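Local structure of alanine dehydrogenase (Archaeoglobus fulgidus, 1OMO) at residues 131-136 with 161-166; 191-196 with 200-205; 205-210 with 228-233; 248-253 with 257-262. The protein catalyses the reversible NAD-dependent oxidative deamination of L-alanine to pyruvate as a homodimer of two-domain subunits. All blocks are in the same frame, centred on the assembly; numbering follows the deposited sequence.

Contact 1 (131-136 with 161-166). With NAD (nicotinamide-adenine-dinucleotide), chain D.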
# COMPACT_ATOMS: atom_id res chain seq x y z
N ILE A 131 21.49 -16.61 17.90
CA ILE A 131 20.48 -16.68 18.95
C ILE A 131 19.20 -16.78 18.13
O ILE A 131 18.74 -15.79 17.57
CB ILE A 131 20.43 -15.40 19.78
CG1 ILE A 131 21.82 -15.11 20.37
CG2 ILE A 131 19.42 -15.55 20.88
CD1 ILE A 131 22.38 -16.27 21.18
N GLY A 132 18.64 -17.98 18.06
CA GLY A 132 17.44 -18.24 17.29
C GLY A 132 17.90 -19.06 16.08
O GLY A 132 18.81 -18.64 15.37
N CYS A 133 17.29 -20.21 15.85
CA CYS A 133 17.71 -21.06 14.74
C CYS A 133 16.55 -21.42 13.83
O CYS A 133 16.46 -22.56 13.36
CB CYS A 133 18.41 -22.33 15.26
SG CYS A 133 19.93 -22.03 16.26
N GLY A 134 15.65 -20.46 13.61
CA GLY A 134 14.52 -20.63 12.71
C GLY A 134 14.93 -20.23 11.27
O GLY A 134 16.11 -20.08 10.95
N THR A 135 13.93 -20.04 10.42
CA THR A 135 14.15 -19.72 9.03
C THR A 135 15.17 -18.65 8.72
O THR A 135 16.11 -18.87 7.97
CB THR A 135 12.83 -19.31 8.37
OG1 THR A 135 11.94 -20.44 8.36
CG2 THR A 135 13.06 -18.84 6.94
N GLN A 136 14.98 -17.48 9.29
CA GLN A 136 15.88 -16.38 9.04
C GLN A 136 17.33 -16.70 9.39
O GLN A 136 18.25 -16.22 8.70
CB GLN A 136 15.42 -15.13 9.77
CG GLN A 136 16.28 -13.94 9.41
CD GLN A 136 16.48 -13.81 7.90
OE1 GLN A 136 17.56 -13.42 7.42
NE2 GLN A 136 15.42 -14.13 7.13
N LYS A 161 15.49 -28.87 19.33
CA LYS A 161 15.38 -29.56 18.05
C LYS A 161 15.82 -28.64 16.89
O LYS A 161 16.51 -29.07 15.98
CB LYS A 161 13.95 -29.98 17.83
CG LYS A 161 13.77 -30.97 16.70
CD LYS A 161 12.30 -31.04 16.30
CE LYS A 161 12.02 -32.29 15.50
NZ LYS A 161 12.22 -33.48 16.37
N ALA A 162 15.43 -27.37 16.93
CA ALA A 162 15.77 -26.43 15.88
C ALA A 162 17.29 -26.13 15.88
O ALA A 162 17.90 -26.03 14.81
CB ALA A 162 14.95 -25.12 16.03
N ALA A 163 17.90 -25.99 17.05
CA ALA A 163 19.34 -25.71 17.10
C ALA A 163 20.15 -26.88 16.52
O ALA A 163 21.09 -26.69 15.77
CB ALA A 163 19.78 -25.39 18.55
N LYS A 164 19.76 -28.10 16.86
CA LYS A 164 20.46 -29.28 16.35
C LYS A 164 20.33 -29.40 14.84
O LYS A 164 21.28 -29.77 14.15
CB LYS A 164 19.93 -30.56 17.03
CG LYS A 164 20.49 -30.78 18.43
CD LYS A 164 19.93 -32.02 19.11
CE LYS A 164 20.54 -32.17 20.51
NZ LYS A 164 19.98 -33.29 21.36
N LYS A 165 19.15 -29.09 14.33
CA LYS A 165 18.96 -29.14 12.90
C LYS A 165 19.87 -28.10 12.21
O LYS A 165 20.52 -28.40 11.23
CB LYS A 165 17.51 -28.85 12.54
CG LYS A 165 17.27 -28.84 11.04
CD LYS A 165 15.83 -28.52 10.67
CE LYS A 165 15.44 -29.21 9.37
NZ LYS A 165 14.24 -28.57 8.80
N PHE A 166 19.90 -26.87 12.73
CA PHE A 166 20.72 -25.82 12.13
C PHE A 166 22.19 -26.27 12.22
O PHE A 166 22.96 -26.12 11.28
CB PHE A 166 20.46 -24.47 12.87
CG PHE A 166 21.36 -23.31 12.45
CD1 PHE A 166 22.55 -23.06 13.14
CD2 PHE A 166 21.02 -22.47 11.38
CE1 PHE A 166 23.38 -21.99 12.79
CE2 PHE A 166 21.86 -21.39 11.01
CZ PHE A 166 23.03 -21.15 11.72
PA NAD D . 10.76 -18.71 13.10
O1A NAD D . 9.60 -18.84 14.02
O2A NAD D . 11.01 -19.80 12.06
O5B NAD D . 12.25 -18.43 13.77
C5B NAD D . 12.41 -17.90 15.15
C4B NAD D . 13.20 -18.97 15.95
O4B NAD D . 13.36 -18.33 17.29
C3B NAD D . 12.44 -20.34 16.30
O3B NAD D . 13.23 -21.51 15.86
C2B NAD D . 12.20 -20.31 17.83
O2B NAD D . 12.09 -21.49 18.52
C1B NAD D . 13.35 -19.35 18.27
N9A NAD D . 13.07 -18.62 19.47
C8A NAD D . 11.92 -18.03 19.95
N7A NAD D . 12.08 -17.44 21.12
C5A NAD D . 13.35 -17.60 21.48
C6A NAD D . 14.10 -17.14 22.65
N6A NAD D . 13.53 -16.47 23.62
N1A NAD D . 15.43 -17.51 22.66
C2A NAD D . 16.03 -18.22 21.68
N3A NAD D . 15.35 -18.68 20.53
C4A NAD D . 14.01 -18.33 20.47
O3 NAD D . 10.92 -17.27 12.27
PN NAD D . 11.99 -16.66 11.10
O1N NAD D . 13.14 -17.63 10.99
O2N NAD D . 11.19 -16.21 9.90
O5D NAD D . 12.51 -15.32 11.98
C5D NAD D . 11.26 -14.64 12.66
C4D NAD D . 11.60 -13.33 13.29
O4D NAD D . 12.25 -12.46 12.20
C3D NAD D . 10.38 -12.49 13.78
O3D NAD D . 10.75 -11.56 14.83
C2D NAD D . 9.98 -11.80 12.47
O2D NAD D . 8.95 -10.87 12.60
C1D NAD D . 11.41 -11.25 11.99
N1N NAD D . 11.67 -10.98 10.53
C2N NAD D . 12.26 -9.66 10.31
C3N NAD D . 12.70 -9.44 8.95
C7N NAD D . 13.35 -7.95 8.71
O7N NAD D . 13.34 -7.48 7.54
N7N NAD D . 13.89 -7.30 9.79
C4N NAD D . 12.63 -10.36 7.88
C5N NAD D . 12.02 -11.63 8.25
C6N NAD D . 11.56 -11.93 9.54
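Cys133 turns SG away from its own carbonyl carbon (chi1 -61°) and Phe166 swings its ring out opposite the backbone N (chi1 173°), which brings the two side chains together at the glycine-rich turn of the Rossmann fold. This turn links strand 127-131 to helix 135-147 and carries Gly132 and Gly134 of a GxGxxA-type sequence; Cys133 between them points to helix 160-172. Its SG rests against the helix backbone, 3.8 Å from Ala163 CA, while its CB lies 3.8 Å from Phe166 CB. The sulfur also approaches the Phe166 ring obliquely, 4.8 Å from the centroid and 35° off the normal, a sulfur-aromatic contact. Ala162 completes the seam with CB 4.0 Å from Cys133 O. No hydrogen bond joins the turn to the helix; the amide of Cys133 is taken instead by the carboxylate of Asp157, itself an NAD ligand. The turn also receives the dinucleotide's pyrophosphate. Gly134, at the N-cap position and without a side chain, lets NAD O5B come to 3.3 Å from its CA. In the first helical turn, Thr135 N gives a weak bond to O2A, and Gln136 N donates to NAD O1N at a doubtfully short modelled 2.5 Å.

Contact 2 (191-196 with 200-205). With NAD (nicotinamide-adenine-dinucleotide), chain D.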
# COMPACT_ATOMS: atom_id res chain seq x y z
N LEU A 191 27.44 -11.88 15.98
CA LEU A 191 26.29 -12.47 16.67
C LEU A 191 25.00 -12.10 15.91
O LEU A 191 24.70 -10.92 15.74
CB LEU A 191 26.25 -11.95 18.12
CG LEU A 191 25.06 -12.32 19.03
CD1 LEU A 191 25.01 -13.83 19.28
CD2 LEU A 191 25.18 -11.57 20.38
N VAL A 192 24.27 -13.11 15.46
CA VAL A 192 23.02 -12.95 14.71
C VAL A 192 21.80 -13.26 15.60
O VAL A 192 21.53 -14.43 15.86
CB VAL A 192 22.98 -13.96 13.54
CG1 VAL A 192 21.73 -13.75 12.72
CG2 VAL A 192 24.24 -13.86 12.71
N THR A 193 21.05 -12.26 16.06
CA THR A 193 19.87 -12.53 16.89
C THR A 193 18.65 -12.57 15.97
O THR A 193 18.36 -11.63 15.27
CB THR A 193 19.69 -11.51 18.00
OG1 THR A 193 19.37 -10.25 17.43
CG2 THR A 193 21.00 -11.39 18.85
N THR A 194 17.91 -13.66 16.01
CA THR A 194 16.83 -13.84 15.07
C THR A 194 15.49 -14.26 15.72
O THR A 194 14.62 -14.85 15.07
CB THR A 194 17.37 -14.87 14.05
OG1 THR A 194 17.07 -14.47 12.72
CG2 THR A 194 16.89 -16.19 14.32
N THR A 195 15.32 -13.93 17.00
CA THR A 195 14.12 -14.32 17.72
C THR A 195 13.02 -13.26 17.70
O THR A 195 13.28 -12.10 17.42
CB THR A 195 14.42 -14.64 19.20
OG1 THR A 195 14.54 -13.43 19.94
CG2 THR A 195 15.74 -15.41 19.34
N PRO A 196 11.78 -13.67 17.98
CA PRO A 196 10.66 -12.72 18.01
C PRO A 196 10.39 -12.35 19.46
O PRO A 196 9.32 -11.91 19.80
CB PRO A 196 9.50 -13.52 17.42
CG PRO A 196 9.79 -14.93 17.95
CD PRO A 196 11.30 -15.06 17.77
N PRO A 200 14.72 -9.08 26.64
CA PRO A 200 16.12 -9.40 26.33
C PRO A 200 16.47 -10.88 26.34
O PRO A 200 16.13 -11.61 27.27
CB PRO A 200 16.90 -8.61 27.38
CG PRO A 200 16.00 -7.40 27.61
CD PRO A 200 14.62 -8.04 27.67
N VAL A 201 17.14 -11.32 25.28
CA VAL A 201 17.59 -12.69 25.18
C VAL A 201 19.13 -12.75 25.25
O VAL A 201 19.72 -13.81 25.38
CB VAL A 201 17.12 -13.32 23.86
CG1 VAL A 201 17.99 -14.51 23.55
CG2 VAL A 201 15.64 -13.74 23.96
N VAL A 202 19.77 -11.60 25.16
CA VAL A 202 21.22 -11.54 25.22
C VAL A 202 21.60 -10.55 26.30
O VAL A 202 21.12 -9.41 26.31
CB VAL A 202 21.84 -11.08 23.85
CG1 VAL A 202 23.35 -10.85 23.99
CG2 VAL A 202 21.57 -12.12 22.81
N LYS A 203 22.46 -10.98 27.21
CA LYS A 203 22.91 -10.11 28.30
C LYS A 203 24.14 -9.31 27.91
O LYS A 203 24.99 -9.81 27.20
CB LYS A 203 23.22 -10.94 29.55
CG LYS A 203 21.97 -11.36 30.29
CD LYS A 203 22.22 -12.27 31.52
CE LYS A 203 20.90 -12.40 32.31
NZ LYS A 203 20.81 -13.50 33.33
N ALA A 204 24.22 -8.07 28.37
CA ALA A 204 25.38 -7.24 28.04
C ALA A 204 26.70 -7.89 28.45
O ALA A 204 27.63 -7.97 27.66
CB ALA A 204 25.27 -5.85 28.68
N GLU A 205 26.77 -8.39 29.67
CA GLU A 205 28.02 -9.00 30.13
C GLU A 205 28.44 -10.19 29.29
O GLU A 205 29.56 -10.66 29.40
CB GLU A 205 27.93 -9.38 31.62
CG GLU A 205 27.19 -10.69 31.88
CD GLU A 205 26.30 -10.63 33.10
OE1 GLU A 205 25.48 -9.69 33.20
OE2 GLU A 205 26.40 -11.54 33.96
PA NAD D . 10.76 -18.71 13.10
O1A NAD D . 9.60 -18.84 14.02
O2A NAD D . 11.01 -19.80 12.06
O5B NAD D . 12.25 -18.43 13.77
C5B NAD D . 12.41 -17.90 15.15
C4B NAD D . 13.20 -18.97 15.95
O4B NAD D . 13.36 -18.33 17.29
C3B NAD D . 12.44 -20.34 16.30
O3B NAD D . 13.23 -21.51 15.86
C2B NAD D . 12.20 -20.31 17.83
O2B NAD D . 12.09 -21.49 18.52
C1B NAD D . 13.35 -19.35 18.27
N9A NAD D . 13.07 -18.62 19.47
C8A NAD D . 11.92 -18.03 19.95
N7A NAD D . 12.08 -17.44 21.12
C5A NAD D . 13.35 -17.60 21.48
C6A NAD D . 14.10 -17.14 22.65
N6A NAD D . 13.53 -16.47 23.62
N1A NAD D . 15.43 -17.51 22.66
C2A NAD D . 16.03 -18.22 21.68
N3A NAD D . 15.35 -18.68 20.53
C4A NAD D . 14.01 -18.33 20.47
O3 NAD D . 10.92 -17.27 12.27
PN NAD D . 11.99 -16.66 11.10
O1N NAD D . 13.14 -17.63 10.99
O2N NAD D . 11.19 -16.21 9.90
O5D NAD D . 12.51 -15.32 11.98
C5D NAD D . 11.26 -14.64 12.66
C4D NAD D . 11.60 -13.33 13.29
O4D NAD D . 12.25 -12.46 12.20
C3D NAD D . 10.38 -12.49 13.78
O3D NAD D . 10.75 -11.56 14.83
C2D NAD D . 9.98 -11.80 12.47
O2D NAD D . 8.95 -10.87 12.60
C1D NAD D . 11.41 -11.25 11.99
N1N NAD D . 11.67 -10.98 10.53
C2N NAD D . 12.26 -9.66 10.31
C3N NAD D . 12.70 -9.44 8.95
C7N NAD D . 13.35 -7.95 8.71
O7N NAD D . 13.34 -7.48 7.54
N7N NAD D . 13.89 -7.30 9.79
C4N NAD D . 12.63 -10.36 7.88
C5N NAD D . 12.02 -11.63 8.25
C6N NAD D . 11.56 -11.93 9.54
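Leu191 and Val202 reach toward each other tip to tip, CD2 to CG1 at 4.1 Å, where strand 190-193 of the parallel Rossmann sheet is overlaid by the loop that follows it. Two residues on, Thr193 lies on the same side of the strand. With OG1 held between its backbone N and carbonyl carbon (chi1 67°), its methyl CG2 is left to face Val202, 4.1 Å from CG2. Both branches of Val202 are thus in use, one for each strand residue, and Ile230 lies against the same buried valine. Beyond the strand end Thr194 contributes its carbonyl, whose O is 3.8 Å from C5B of NAD. Thr195 then turns back to the loop and passes its OG1 obliquely by Val201 CG2, at 4.2 Å; its backbone N is bound by Glu225, a sodium ligand. The methyl of Thr195 instead serves the cofactor, with CG2 3.5 Å from adenine N3A. Pro196 extends this lining to the nicotinamide ribose, CA being 3.4 Å from O3D, with CD 3.7 Å from C8A, beyond the ring edge. Thr195, Pro196 CD and Val201 all lie on one face of that base, Val201 reaching its outer edge with CG2 3.5 Å from N6A.

Contact 3 (205-210 with 228-233); sequences EWVEEG and VEILKK
Val207 and Ile230 supply the apolar part of this contact, their side chains crossing at about a right angle with CG2 of the valine 3.8 Å from CD1 of the isoleucine. Ile230 sends CG1 away from its own carbonyl carbon (chi1 -61°) and continues extended, which carries the end of the chain closer to Val207 than the direction of its CB would suggest. Polar linkage runs through water. Lys233 NZ stands 3.7 Å from Val207 O, too far for a direct bond, and water 1 bridges them: it donates to Val207 O at 2.8 Å and accepts from Lys233 NZ at 3.2 Å. In the Rossmann-type domain, the contact joins the loop entering strand 212-215 to the short, weakly bonded helix ahead of strand 234-238. Strand 285-289 lies between those two in the sheet, and its Ile285 touches both Val207 and Lys233 while Ile287 packs on Ile230. Ionic pairs lie at the exposed margins. Within the helix Lys232 NZ meets Glu229 OE2 at 2.8 Å, coming from above the carboxylate plane rather than within it. On the loop side, Glu208 OE1 forms a salt bridge with the guanidinium of Arg187.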
# COMPACT_ATOMS: atom_id res chain seq x y z
N GLU A 205 26.77 -8.39 29.67
CA GLU A 205 28.02 -9.00 30.13
C GLU A 205 28.44 -10.19 29.29
O GLU A 205 29.56 -10.66 29.40
CB GLU A 205 27.93 -9.38 31.62
CG GLU A 205 27.19 -10.69 31.88
CD GLU A 205 26.30 -10.63 33.10
OE1 GLU A 205 25.48 -9.69 33.20
OE2 GLU A 205 26.40 -11.54 33.96
N TRP A 206 27.55 -10.70 28.45
CA TRP A 206 27.91 -11.83 27.59
C TRP A 206 28.59 -11.33 26.30
O TRP A 206 29.24 -12.09 25.59
CB TRP A 206 26.66 -12.63 27.19
CG TRP A 206 25.84 -13.24 28.30
CD1 TRP A 206 26.17 -13.31 29.63
CD2 TRP A 206 24.57 -13.89 28.18
NE1 TRP A 206 25.19 -13.97 30.34
CE2 TRP A 206 24.19 -14.33 29.47
CE3 TRP A 206 23.71 -14.13 27.10
CZ2 TRP A 206 22.99 -15.01 29.71
CZ3 TRP A 206 22.51 -14.81 27.34
CH2 TRP A 206 22.17 -15.24 28.64
N VAL A 207 28.44 -10.04 25.99
CA VAL A 207 29.01 -9.54 24.74
C VAL A 207 30.41 -9.00 24.88
O VAL A 207 30.65 -8.07 25.66
CB VAL A 207 28.13 -8.45 24.09
CG1 VAL A 207 28.73 -8.02 22.73
CG2 VAL A 207 26.70 -8.96 23.89
N GLU A 208 31.32 -9.59 24.12
CA GLU A 208 32.72 -9.18 24.13
C GLU A 208 32.97 -8.02 23.18
O GLU A 208 32.20 -7.78 22.24
CB GLU A 208 33.63 -10.35 23.74
CG GLU A 208 33.25 -11.70 24.41
CD GLU A 208 34.45 -12.48 24.96
OE1 GLU A 208 34.33 -13.71 25.10
OE2 GLU A 208 35.50 -11.88 25.27
N GLU A 209 34.06 -7.31 23.45
CA GLU A 209 34.51 -6.21 22.64
C GLU A 209 34.70 -6.75 21.22
O GLU A 209 34.95 -7.94 21.04
CB GLU A 209 35.86 -5.69 23.16
CG GLU A 209 35.85 -5.15 24.56
CD GLU A 209 37.14 -4.41 24.93
OE1 GLU A 209 37.17 -3.79 26.01
OE2 GLU A 209 38.12 -4.46 24.16
N GLY A 210 34.58 -5.87 20.22
CA GLY A 210 34.77 -6.25 18.83
C GLY A 210 33.65 -7.05 18.19
O GLY A 210 33.73 -7.43 17.01
N VAL A 228 19.36 -3.62 26.98
CA VAL A 228 19.55 -2.25 26.56
C VAL A 228 20.98 -1.75 26.85
O VAL A 228 21.49 -0.87 26.15
CB VAL A 228 18.51 -1.35 27.24
CG1 VAL A 228 18.83 0.08 27.00
CG2 VAL A 228 17.13 -1.63 26.65
N GLU A 229 21.66 -2.32 27.85
CA GLU A 229 23.03 -1.88 28.16
C GLU A 229 23.98 -2.14 26.98
O GLU A 229 25.05 -1.52 26.90
CB GLU A 229 23.58 -2.58 29.41
CG GLU A 229 22.95 -2.15 30.76
CD GLU A 229 23.26 -0.70 31.16
OE1 GLU A 229 24.40 -0.26 30.94
OE2 GLU A 229 22.37 -0.00 31.70
N ILE A 230 23.62 -3.07 26.10
CA ILE A 230 24.45 -3.35 24.92
C ILE A 230 24.30 -2.15 23.99
O ILE A 230 25.27 -1.69 23.41
CB ILE A 230 23.97 -4.62 24.16
CG1 ILE A 230 24.06 -5.85 25.06
CG2 ILE A 230 24.79 -4.86 22.91
CD1 ILE A 230 23.43 -7.12 24.46
N LEU A 231 23.08 -1.64 23.86
CA LEU A 231 22.81 -0.50 22.99
C LEU A 231 23.60 0.73 23.39
O LEU A 231 24.21 1.40 22.53
CB LEU A 231 21.30 -0.17 22.96
CG LEU A 231 20.35 -1.23 22.39
CD1 LEU A 231 18.89 -0.69 22.35
CD2 LEU A 231 20.82 -1.61 20.99
N LYS A 232 23.62 1.03 24.68
CA LYS A 232 24.34 2.19 25.21
C LYS A 232 25.83 2.22 24.87
O LYS A 232 26.44 3.27 24.68
CB LYS A 232 24.24 2.22 26.74
CG LYS A 232 22.86 2.38 27.28
CD LYS A 232 22.92 2.35 28.78
CE LYS A 232 21.56 2.49 29.38
NZ LYS A 232 21.64 2.53 30.87
N LYS A 233 26.40 1.03 24.81
CA LYS A 233 27.83 0.80 24.60
C LYS A 233 28.23 0.51 23.15
O LYS A 233 29.39 0.19 22.88
CB LYS A 233 28.22 -0.37 25.53
CG LYS A 233 29.34 -1.30 25.10
CD LYS A 233 29.54 -2.49 26.11
CE LYS A 233 28.42 -3.52 26.03
NZ LYS A 233 28.85 -4.91 26.50
O HOH W 1 31.92 -5.61 26.29

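Contact 4 (248-253 with 257-262); sequences GEINVA and GVIGVE. With NA (sodium ion), chain C.
Ile259 folds back over Ala253 and Ile250, and these three buried side chains make up most of the apolar interface. Its CG1 sits between the backbone N and the carbonyl carbon (chi1 53°), which lays the ethyl branch across Ala253 of the helix and toward Ile250 in the turn before it: CG1 is 3.7 Å from Ala253 CB, and CD1 goes on to 4.2 Å from Ile250 CB. Leu231 and Ile236 close around the same group from the neighbouring helix and strand. More exposed, Val258 lies with CB 4.4 Å from Ala253 CB. The hydrogen bonding between the segments is that of a helix end. Gly257, at a positive phi of 76°, is the first residue to leave the helix in a Schellman motif, and Val258 N donates to Ala253 O at 2.8 Å in a bent bond (135° at the hydrogen). The helix is entered through a type I beta turn, Gly248 to Asn251, in which Gly248 O is gripped twice, by Asn251 N at 3.0 Å and by Asn251 ND2 at 2.8 Å. The amides of Glu249 and Ile250 in this turn both bind the carboxylate of Asp289. Metal coordination comes from the same turn: the Glu249 chain bends at its second torsion and puts OE1 2.8 Å from the sodium ion, whose site also includes Ala218 and Glu225.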
# COMPACT_ATOMS: atom_id res chain seq x y z
N GLY A 248 12.18 -1.54 15.37
CA GLY A 248 13.46 -2.24 15.29
C GLY A 248 14.02 -2.67 16.65
O GLY A 248 13.36 -2.49 17.65
N GLU A 249 15.23 -3.21 16.70
CA GLU A 249 15.78 -3.63 17.97
C GLU A 249 15.82 -2.45 18.96
O GLU A 249 15.71 -2.65 20.19
CB GLU A 249 17.17 -4.24 17.78
CG GLU A 249 17.96 -4.61 19.07
CD GLU A 249 17.18 -5.48 20.03
OE1 GLU A 249 16.42 -6.36 19.58
OE2 GLU A 249 17.35 -5.30 21.25
N ILE A 250 15.95 -1.22 18.45
CA ILE A 250 15.99 -0.09 19.37
C ILE A 250 14.63 0.51 19.78
O ILE A 250 14.62 1.46 20.57
CB ILE A 250 16.81 1.10 18.80
CG1 ILE A 250 16.01 1.82 17.73
CG2 ILE A 250 18.08 0.61 18.15
CD1 ILE A 250 16.69 3.08 17.25
N ASN A 251 13.50 -0.01 19.29
CA ASN A 251 12.22 0.66 19.62
C ASN A 251 11.87 0.86 21.11
O ASN A 251 11.55 1.98 21.51
CB ASN A 251 11.04 0.04 18.82
CG ASN A 251 10.44 -1.20 19.46
OD1 ASN A 251 9.53 -1.11 20.31
ND2 ASN A 251 10.92 -2.37 19.04
N VAL A 252 12.00 -0.19 21.92
CA VAL A 252 11.70 -0.12 23.37
C VAL A 252 12.62 0.89 24.06
O VAL A 252 12.18 1.74 24.85
CB VAL A 252 11.85 -1.55 24.05
CG1 VAL A 252 11.55 -1.49 25.56
CG2 VAL A 252 10.90 -2.52 23.39
N ALA A 253 13.91 0.82 23.75
CA ALA A 253 14.88 1.72 24.33
C ALA A 253 14.56 3.17 24.04
O ALA A 253 14.59 4.01 24.94
CB ALA A 253 16.27 1.39 23.83
N GLY A 257 12.96 6.01 26.58
CA GLY A 257 13.93 7.08 26.74
C GLY A 257 15.35 6.75 27.15
O GLY A 257 16.10 7.65 27.52
N VAL A 258 15.74 5.49 27.07
CA VAL A 258 17.08 5.10 27.45
C VAL A 258 18.10 5.70 26.48
O VAL A 258 19.05 6.37 26.91
CB VAL A 258 17.20 3.59 27.52
CG1 VAL A 258 18.62 3.19 27.89
CG2 VAL A 258 16.22 3.08 28.57
N ILE A 259 17.92 5.48 25.19
CA ILE A 259 18.83 6.08 24.23
C ILE A 259 18.07 7.05 23.34
O ILE A 259 16.84 6.97 23.19
CB ILE A 259 19.52 5.04 23.34
CG1 ILE A 259 18.47 4.14 22.69
CG2 ILE A 259 20.54 4.26 24.13
CD1 ILE A 259 19.01 3.35 21.56
N GLY A 260 18.79 8.00 22.76
CA GLY A 260 18.16 8.96 21.89
C GLY A 260 18.60 8.76 20.46
O GLY A 260 19.16 7.72 20.10
N VAL A 261 18.36 9.77 19.63
CA VAL A 261 18.74 9.68 18.22
C VAL A 261 20.21 9.96 18.02
O VAL A 261 20.78 9.60 17.00
CB VAL A 261 17.95 10.64 17.33
CG1 VAL A 261 18.25 10.30 15.87
CG2 VAL A 261 16.45 10.52 17.61
N GLU A 262 20.83 10.63 18.97
CA GLU A 262 22.24 10.86 18.81
C GLU A 262 22.92 9.52 19.04
O GLU A 262 24.05 9.29 18.59
CB GLU A 262 22.72 11.91 19.80
CG GLU A 262 22.87 13.27 19.11
CD GLU A 262 23.51 14.31 20.00
OE1 GLU A 262 22.84 14.69 20.98
OE2 GLU A 262 24.66 14.74 19.74
NA NA C . 16.29 -7.59 17.10

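Overall arrangement
The four contacts follow one another along the chain across the Rossmann-type domain. Contacts 1 and 2, centred about 14 Å apart, both touch NAD: the first receives the pyrophosphate, the second lines adenine and the nicotinamide ribose. Neighbouring strands join them, with Ile131 N 3.0 Å from Val192 O and Ile131 O 2.8 Å from Thr194 N. Contact 3 shares Glu205 with contact 2, and Ile230 CG1 comes to 3.5 Å from Ala204 CA. Contact 4 adjoins contact 3, Leu231 CD1 lying 3.7 Å from Ala253 CB. The sodium ion bound in part by Glu249 of contact 4 lies about 4 Å from the side chain of Thr193, in contact 2.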